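Long-range contacts in ribokinase (Giardia lamblia, PDB 6WHJ), which probably phosphorylates D-ribose at O-5 with ATP and a divalent metal ion, most likely magnesium, yielding D-ribose 5-phosphate: residues B[192-197]-B[234-239]; B[274-279]-B[309-314]. All blocks are in the same frame, centred on the assembly; numbering follows the deposited sequence.

Contact 1: residues B[192-197]-B[234-239]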
ATOM      1  N   ASP B 192     -12.794   3.740  31.983  1.00 27.14           N
ATOM      2  CA  ASP B 192     -12.772   4.807  32.963  1.00 25.41           C
ATOM      3  C   ASP B 192     -12.601   6.169  32.312  1.00 24.62           C
ATOM      4  O   ASP B 192     -13.248   7.132  32.732  1.00 26.28           O
ATOM      5  CB  ASP B 192     -11.653   4.560  33.976  1.00 28.53           C
ATOM      6  CG  ASP B 192     -11.845   3.260  34.741  1.00 28.93           C
ATOM      7  OD1 ASP B 192     -11.076   2.294  34.511  1.00 26.95           O
ATOM      8  OD2 ASP B 192     -12.785   3.203  35.555  1.00 29.13           O
ATOM      9  N   ILE B 193     -11.737   6.262  31.302  1.00 21.95           N
ATOM     10  CA  ILE B 193     -11.462   7.493  30.568  1.00 22.28           C
ATOM     11  C   ILE B 193     -11.540   7.206  29.074  1.00 25.00           C
ATOM     12  O   ILE B 193     -10.758   6.401  28.554  1.00 21.96           O
ATOM     13  CB  ILE B 193     -10.090   8.080  30.933  1.00 24.07           C
ATOM     14  CG1 ILE B 193     -10.028   8.383  32.436  1.00 23.00           C
ATOM     15  CG2 ILE B 193      -9.780   9.303  30.062  1.00 24.03           C
ATOM     16  CD1 ILE B 193      -8.655   8.712  32.944  1.00 23.95           C
ATOM     17  N   PHE B 194     -12.457   7.885  28.385  1.00 25.42           N
ATOM     18  CA  PHE B 194     -12.722   7.680  26.968  1.00 22.12           C
ATOM     19  C   PHE B 194     -12.123   8.847  26.187  1.00 26.85           C
ATOM     20  O   PHE B 194     -12.336  10.014  26.553  1.00 25.26           O
ATOM     21  CB  PHE B 194     -14.234   7.571  26.750  1.00 25.78           C
ATOM     22  CG  PHE B 194     -14.643   7.106  25.377  1.00 26.56           C
ATOM     23  CD1 PHE B 194     -14.137   5.927  24.840  1.00 25.53           C
ATOM     24  CD2 PHE B 194     -15.584   7.810  24.654  1.00 24.94           C
ATOM     25  CE1 PHE B 194     -14.530   5.486  23.595  1.00 23.05           C
ATOM     26  CE2 PHE B 194     -15.980   7.375  23.403  1.00 28.21           C
ATOM     27  CZ  PHE B 194     -15.451   6.209  22.874  1.00 28.40           C
ATOM     28  N   CYS B 195     -11.365   8.540  25.127  1.00 23.82           N
ATOM     29  CA  CYS B 195     -10.573   9.544  24.403  1.00 23.09           C
ATOM     30  C   CYS B 195     -10.894   9.532  22.913  1.00 26.52           C
ATOM     31  O   CYS B 195     -10.059   9.141  22.086  1.00 25.32           O
ATOM     32  CB  CYS B 195      -9.079   9.304  24.607  1.00 22.25           C
ATOM     33  SG  CYS B 195      -8.594   9.275  26.320  1.00 32.08           S
ATOM     34  N   PRO B 196     -12.081   9.978  22.527  1.00 22.99           N
ATOM     35  CA  PRO B 196     -12.393  10.090  21.109  1.00 25.73           C
ATOM     36  C   PRO B 196     -11.933  11.429  20.555  1.00 30.89           C
ATOM     37  O   PRO B 196     -11.755  12.410  21.282  1.00 28.15           O
ATOM     38  CB  PRO B 196     -13.925  10.003  21.103  1.00 27.95           C
ATOM     39  CG  PRO B 196     -14.299  10.724  22.337  1.00 26.47           C
ATOM     40  CD  PRO B 196     -13.233  10.371  23.359  1.00 24.77           C
ATOM     41  N   ASN B 197     -11.741  11.464  19.242  1.00 31.89           N
ATOM     42  CA  ASN B 197     -11.656  12.766  18.599  1.00 33.83           C
ATOM     43  C   ASN B 197     -13.069  13.161  18.170  1.00 32.60           C
ATOM     44  O   ASN B 197     -14.034  12.448  18.449  1.00 34.23           O
ATOM     45  CB  ASN B 197     -10.615  12.737  17.478  1.00 31.88           C
ATOM     46  CG  ASN B 197     -11.010  11.866  16.298  1.00 30.36           C
ATOM     47  OD1 ASN B 197     -12.173  11.482  16.118  1.00 32.64           O
ATOM     48  ND2 ASN B 197     -10.005  11.481  15.522  1.00 25.34           N
ATOM     49  N   LYS B 234     -15.863   7.920  33.783  1.00 27.76           N
ATOM     50  CA  LYS B 234     -15.711   9.093  34.630  1.00 31.92           C
ATOM     51  C   LYS B 234     -15.374  10.358  33.858  1.00 31.24           C
ATOM     52  O   LYS B 234     -15.759  11.450  34.286  1.00 31.31           O
ATOM     53  CB  LYS B 234     -14.618   8.849  35.678  1.00 29.96           C
ATOM     54  CG  LYS B 234     -14.974   7.767  36.679  1.00 33.41           C
ATOM     55  CD  LYS B 234     -13.723   7.185  37.327  1.00 33.58           C
ATOM     56  CE  LYS B 234     -14.075   5.942  38.132  1.00 40.76           C
ATOM     57  NZ  LYS B 234     -14.212   4.754  37.241  1.00 31.21           N
ATOM     58  N   PHE B 235     -14.644  10.238  32.749  1.00 26.74           N
ATOM     59  CA  PHE B 235     -14.236  11.386  31.957  1.00 27.87           C
ATOM     60  C   PHE B 235     -14.217  11.005  30.489  1.00 25.47           C
ATOM     61  O   PHE B 235     -13.811   9.896  30.134  1.00 26.04           O
ATOM     62  CB  PHE B 235     -12.851  11.894  32.367  1.00 28.11           C
ATOM     63  CG  PHE B 235     -12.787  12.396  33.772  1.00 31.09           C
ATOM     64  CD1 PHE B 235     -12.289  11.593  34.786  1.00 29.42           C
ATOM     65  CD2 PHE B 235     -13.237  13.671  34.085  1.00 27.72           C
ATOM     66  CE1 PHE B 235     -12.234  12.049  36.075  1.00 31.60           C
ATOM     67  CE2 PHE B 235     -13.188  14.130  35.376  1.00 31.83           C
ATOM     68  CZ  PHE B 235     -12.685  13.318  36.378  1.00 33.32           C
ATOM     69  N   VAL B 236     -14.636  11.939  29.647  1.00 26.18           N
ATOM     70  CA  VAL B 236     -14.433  11.859  28.209  1.00 26.93           C
ATOM     71  C   VAL B 236     -13.448  12.957  27.859  1.00 28.11           C
ATOM     72  O   VAL B 236     -13.708  14.137  28.126  1.00 28.98           O
ATOM     73  CB  VAL B 236     -15.745  12.032  27.430  1.00 25.65           C
ATOM     74  CG1 VAL B 236     -15.480  11.958  25.932  1.00 23.56           C
ATOM     75  CG2 VAL B 236     -16.760  10.991  27.859  1.00 26.46           C
ATOM     76  N   LEU B 237     -12.308  12.571  27.296  1.00 28.63           N
ATOM     77  CA  LEU B 237     -11.317  13.521  26.800  1.00 30.00           C
ATOM     78  C   LEU B 237     -11.535  13.627  25.295  1.00 28.68           C
ATOM     79  O   LEU B 237     -11.114  12.747  24.539  1.00 28.31           O
ATOM     80  CB  LEU B 237      -9.906  13.039  27.113  1.00 28.99           C
ATOM     81  CG  LEU B 237      -8.722  14.016  27.127  1.00 32.64           C
ATOM     82  CD1 LEU B 237      -7.495  13.313  27.733  1.00 27.66           C
ATOM     83  CD2 LEU B 237      -8.408  14.613  25.776  1.00 28.98           C
ATOM     84  N   PHE B 238     -12.159  14.718  24.855  1.00 28.33           N
ATOM     85  CA  PHE B 238     -12.350  14.960  23.427  1.00 29.21           C
ATOM     86  C   PHE B 238     -11.062  15.520  22.849  1.00 27.36           C
ATOM     87  O   PHE B 238     -10.534  16.515  23.352  1.00 26.14           O
ATOM     88  CB  PHE B 238     -13.482  15.946  23.174  1.00 30.80           C
ATOM     89  CG  PHE B 238     -14.844  15.412  23.469  1.00 28.98           C
ATOM     90  CD1 PHE B 238     -15.533  14.690  22.516  1.00 27.55           C
ATOM     91  CD2 PHE B 238     -15.455  15.668  24.692  1.00 27.56           C
ATOM     92  CE1 PHE B 238     -16.802  14.209  22.783  1.00 32.18           C
ATOM     93  CE2 PHE B 238     -16.719  15.191  24.962  1.00 28.75           C
ATOM     94  CZ  PHE B 238     -17.396  14.457  24.008  1.00 28.59           C
ATOM     95  N   THR B 239     -10.544  14.862  21.821  1.00 31.36           N
ATOM     96  CA  THR B 239      -9.425  15.369  21.041  1.00 33.30           C
ATOM     97  C   THR B 239      -9.949  16.192  19.878  1.00 32.28           C
ATOM     98  O   THR B 239     -10.736  15.699  19.069  1.00 35.28           O
ATOM     99  CB  THR B 239      -8.553  14.224  20.528  1.00 31.35           C
ATOM    100  OG1 THR B 239      -7.715  13.758  21.593  1.00 33.23           O
ATOM    101  CG2 THR B 239      -7.717  14.668  19.340  1.00 41.92           C
TER
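Asp192 and Lys234 open this pairing of parallel neighbours in the large sheet, their side chains lying alongside each other and pointing the same way. The lysine chain runs extended and then bends at its last torsion (chi4 80°), which brings NZ to 2.7 Å from Asp192 OD2. It meets that oxygen on its anti side, 18° out of the carboxylate plane. The other oxygen, OD1, is held by Phe171 N and Lys163, and NZ also bonds to Ser232 O. This charged end is the looser one: the backbones stand wider apart, with CA of Asp192 5.5 Å from CA of Lys234, and the bond from Phe235 N to Asp192 O is weak, although Lys234 N reaches the same oxygen at 2.9 Å.

Further along, the backbones close up. Phe194 N binds Phe235 O at 3.0 Å, Leu237 N binds Phe194 O at 2.7 Å, and Thr239 N binds Pro196 O at 2.8 Å. On the face bearing Phe194 and Val236, Pro196 crosses Val236 at about a right angle, Pro196 CD 3.8 Å from Val236 CG1. On the Ile193 and Phe235 face, helices 272-287 and 301-318 pack over the side chains. This middle is buried, whereas Lys234 at one end and Asn197 with Thr239 at the other are partly exposed.

Asn197 is the N-cap of helix 198-205, with OD1 taking Glu200 N. Asn197 and Thr239 are both predicted to bind ATP. Backbone bonds thus set the end of strand 235-239 beside that N-cap, at the probable nucleotide site, and the ion pair joins the two segments at their first residues.

Contact 2: residues B[274-279]-B[309-314]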
ATOM      1  N   ASP B 274      -1.320   9.549  18.760  1.00 27.60           N
ATOM      2  CA  ASP B 274      -0.774   8.491  19.592  1.00 29.80           C
ATOM      3  C   ASP B 274       0.232   9.045  20.590  1.00 28.37           C
ATOM      4  O   ASP B 274       0.247   8.640  21.759  1.00 28.75           O
ATOM      5  CB  ASP B 274      -0.171   7.397  18.713  1.00 25.44           C
ATOM      6  CG  ASP B 274      -1.236   6.665  17.909  1.00 28.53           C
ATOM      7  OD1 ASP B 274      -2.395   6.621  18.384  1.00 28.52           O
ATOM      8  OD2 ASP B 274      -0.931   6.137  16.810  1.00 34.72           O
ATOM      9  N   CYS B 275       1.041  10.007  20.164  1.00 27.84           N
ATOM     10  CA  CYS B 275       1.949  10.651  21.100  1.00 25.47           C
ATOM     11  C   CYS B 275       1.169  11.356  22.198  1.00 27.16           C
ATOM     12  O   CYS B 275       1.560  11.315  23.369  1.00 28.21           O
ATOM     13  CB  CYS B 275       2.857  11.625  20.345  1.00 26.57           C
ATOM     14  SG  CYS B 275       3.812  12.725  21.390  1.00 33.46           S
ATOM     15  N   PHE B 276       0.031  11.965  21.847  1.00 29.34           N
ATOM     16  CA  PHE B 276      -0.804  12.606  22.857  1.00 25.87           C
ATOM     17  C   PHE B 276      -1.352  11.577  23.833  1.00 27.93           C
ATOM     18  O   PHE B 276      -1.321  11.781  25.051  1.00 28.59           O
ATOM     19  CB  PHE B 276      -1.943  13.389  22.203  1.00 25.78           C
ATOM     20  CG  PHE B 276      -2.839  14.097  23.191  1.00 28.74           C
ATOM     21  CD1 PHE B 276      -3.901  13.435  23.798  1.00 26.32           C
ATOM     22  CD2 PHE B 276      -2.622  15.423  23.512  1.00 28.94           C
ATOM     23  CE1 PHE B 276      -4.718  14.086  24.704  1.00 28.94           C
ATOM     24  CE2 PHE B 276      -3.441  16.080  24.415  1.00 31.85           C
ATOM     25  CZ  PHE B 276      -4.487  15.409  25.017  1.00 29.25           C
ATOM     26  N   ILE B 277      -1.875  10.464  23.318  1.00 27.23           N
ATOM     27  CA  ILE B 277      -2.434   9.455  24.212  1.00 26.64           C
ATOM     28  C   ILE B 277      -1.344   8.881  25.108  1.00 28.13           C
ATOM     29  O   ILE B 277      -1.526   8.757  26.327  1.00 27.57           O
ATOM     30  CB  ILE B 277      -3.152   8.356  23.405  1.00 23.40           C
ATOM     31  CG1 ILE B 277      -4.395   8.918  22.715  1.00 21.56           C
ATOM     32  CG2 ILE B 277      -3.511   7.178  24.303  1.00 23.02           C
ATOM     33  CD1 ILE B 277      -5.440   9.386  23.677  1.00 21.82           C
ATOM     34  N   GLY B 278      -0.173   8.588  24.533  1.00 29.21           N
ATOM     35  CA  GLY B 278       0.912   8.037  25.332  1.00 27.95           C
ATOM     36  C   GLY B 278       1.372   8.981  26.431  1.00 29.34           C
ATOM     37  O   GLY B 278       1.523   8.574  27.588  1.00 28.00           O
ATOM     38  N   SER B 279       1.615  10.253  26.080  1.00 23.06           N
ATOM     39  CA  SER B 279       2.060  11.225  27.072  1.00 27.23           C
ATOM     40  C   SER B 279       1.001  11.452  28.142  1.00 28.74           C
ATOM     41  O   SER B 279       1.322  11.517  29.336  1.00 25.33           O
ATOM     42  CB  SER B 279       2.413  12.542  26.393  1.00 27.20           C
ATOM     43  OG  SER B 279       3.337  12.313  25.357  1.00 32.77           O
ATOM     44  N   ARG B 309      -2.534  18.801  29.811  1.00 26.90           N
ATOM     45  CA  ARG B 309      -1.613  19.894  29.502  1.00 30.84           C
ATOM     46  C   ARG B 309      -0.241  19.351  29.138  1.00 30.06           C
ATOM     47  O   ARG B 309       0.394  19.817  28.186  1.00 31.91           O
ATOM     48  CB  ARG B 309      -1.488  20.862  30.683  1.00 29.35           C
ATOM     49  CG  ARG B 309      -2.654  21.807  30.876  1.00 33.79           C
ATOM     50  CD  ARG B 309      -2.352  22.846  31.967  1.00 43.49           C
ATOM     51  NE  ARG B 309      -2.599  22.362  33.332  1.00 44.33           N
ATOM     52  CZ  ARG B 309      -3.781  22.418  33.940  1.00 39.18           C
ATOM     53  NH1 ARG B 309      -4.832  22.926  33.310  1.00 38.14           N
ATOM     54  NH2 ARG B 309      -3.918  21.959  35.173  1.00 36.81           N
ATOM     55  N   PHE B 310       0.220  18.350  29.883  1.00 26.46           N
ATOM     56  CA  PHE B 310       1.483  17.698  29.581  1.00 30.02           C
ATOM     57  C   PHE B 310       1.429  17.036  28.211  1.00 31.00           C
ATOM     58  O   PHE B 310       2.345  17.199  27.396  1.00 30.30           O
ATOM     59  CB  PHE B 310       1.769  16.689  30.694  1.00 32.12           C
ATOM     60  CG  PHE B 310       3.038  15.908  30.539  1.00 29.92           C
ATOM     61  CD1 PHE B 310       4.224  16.384  31.061  1.00 34.02           C
ATOM     62  CD2 PHE B 310       3.028  14.657  29.950  1.00 28.90           C
ATOM     63  CE1 PHE B 310       5.391  15.643  30.954  1.00 35.50           C
ATOM     64  CE2 PHE B 310       4.182  13.916  29.845  1.00 29.55           C
ATOM     65  CZ  PHE B 310       5.364  14.408  30.341  1.00 34.60           C
ATOM     66  N   ALA B 311       0.318  16.363  27.905  1.00 31.44           N
ATOM     67  CA  ALA B 311       0.203  15.669  26.626  1.00 30.76           C
ATOM     68  C   ALA B 311       0.185  16.653  25.467  1.00 30.46           C
ATOM     69  O   ALA B 311       0.713  16.352  24.391  1.00 32.89           O
ATOM     70  CB  ALA B 311      -1.046  14.787  26.609  1.00 27.68           C
ATOM     71  N   SER B 312      -0.424  17.829  25.664  1.00 28.94           N
ATOM     72  CA  SER B 312      -0.430  18.848  24.612  1.00 33.79           C
ATOM     73  C   SER B 312       0.983  19.320  24.276  1.00 32.75           C
ATOM     74  O   SER B 312       1.341  19.441  23.100  1.00 33.66           O
ATOM     75  CB  SER B 312      -1.298  20.038  25.030  1.00 31.42           C
ATOM     76  OG  SER B 312      -2.627  19.621  25.274  1.00 36.84           O
ATOM     77  N   VAL B 313       1.806  19.571  25.296  1.00 29.74           N
ATOM     78  CA  VAL B 313       3.163  20.042  25.059  1.00 33.25           C
ATOM     79  C   VAL B 313       3.953  18.989  24.293  1.00 37.54           C
ATOM     80  O   VAL B 313       4.691  19.307  23.348  1.00 35.97           O
ATOM     81  CB  VAL B 313       3.835  20.415  26.397  1.00 38.22           C
ATOM     82  CG1 VAL B 313       5.310  20.768  26.208  1.00 39.85           C
ATOM     83  CG2 VAL B 313       3.092  21.567  27.063  1.00 37.32           C
ATOM     84  N   ALA B 314       3.804  17.716  24.675  1.00 36.83           N
ATOM     85  CA  ALA B 314       4.501  16.652  23.963  1.00 35.59           C
ATOM     86  C   ALA B 314       3.996  16.519  22.531  1.00 36.59           C
ATOM     87  O   ALA B 314       4.794  16.365  21.598  1.00 37.78           O
ATOM     88  CB  ALA B 314       4.361  15.336  24.718  1.00 33.35           C
TER
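Phe276 lays its ring against Ala311 where helices 272-287 and 301-318 pass each other. The two short axes approach to 8.1 Å and run roughly antiparallel, at 143°. From CB, the chain leaves with CG anti to the backbone N (chi1 -179°), a turn that carries the ring across to the other helix. CG is the first ring atom to touch Ala311 CB; CD2 meets the same methyl and comes 3.6 Å from Ala311 O; CE2 meets it too and lies 3.7 Å from Ser312 N; CZ, at the tip, again touches the methyl. Ala311 CB thus sits over one ring face, 3.6 Å from the centroid, as a CH-pi contact, while Ser312 OG lies in the ring plane at its edge; that hydroxyl is bonded to Ala308 O in its own helix.

One turn on, Ser279 points straight at the partner helix and fits between Ala311 and Ala314, its CB 3.8 Å from Ala314 CB. Its OG donates to Cys275 O at 2.8 Å. Ser279 N reaches that same carbonyl from the opposite face of its plane, so Cys275 O is gripped twice. Phe310 closes the far side by bringing its ring edge to Ser279 O, with CD2 3.6 Å away; its ring also packs on helices 44-55 and 331-341.

Helix 272-287 also carries Asp274, the predicted proton acceptor. No hydrogen bond joins these segments: the serines turn their polarity back into their own helices, and the joint rests on methyls, aromatic carbon and close-packed backbone.

Both contacts are buried, and they meet within the fold: helix 272-287 lies on the sheet that contact 1 helps build, and contact 2 fastens that helix to helix 301-318. Two direct touches join them, Leu237 CD2 to Phe276 CE1 at 3.9 Å and Cys195 CB to Ile277 CD1 at 3.8 Å. Inside the sheet, contact 1 relies on backbone hydrogen bonds with an ion pair at one end; in the helical layer above, contact 2 is van der Waals packing. Each also reaches toward the active site, contact 1 through predicted ATP-binding residues, contact 2 through the helix bearing the predicted proton acceptor. Helices packed on a mainly parallel sheet fit the PfkB (ribokinase) family.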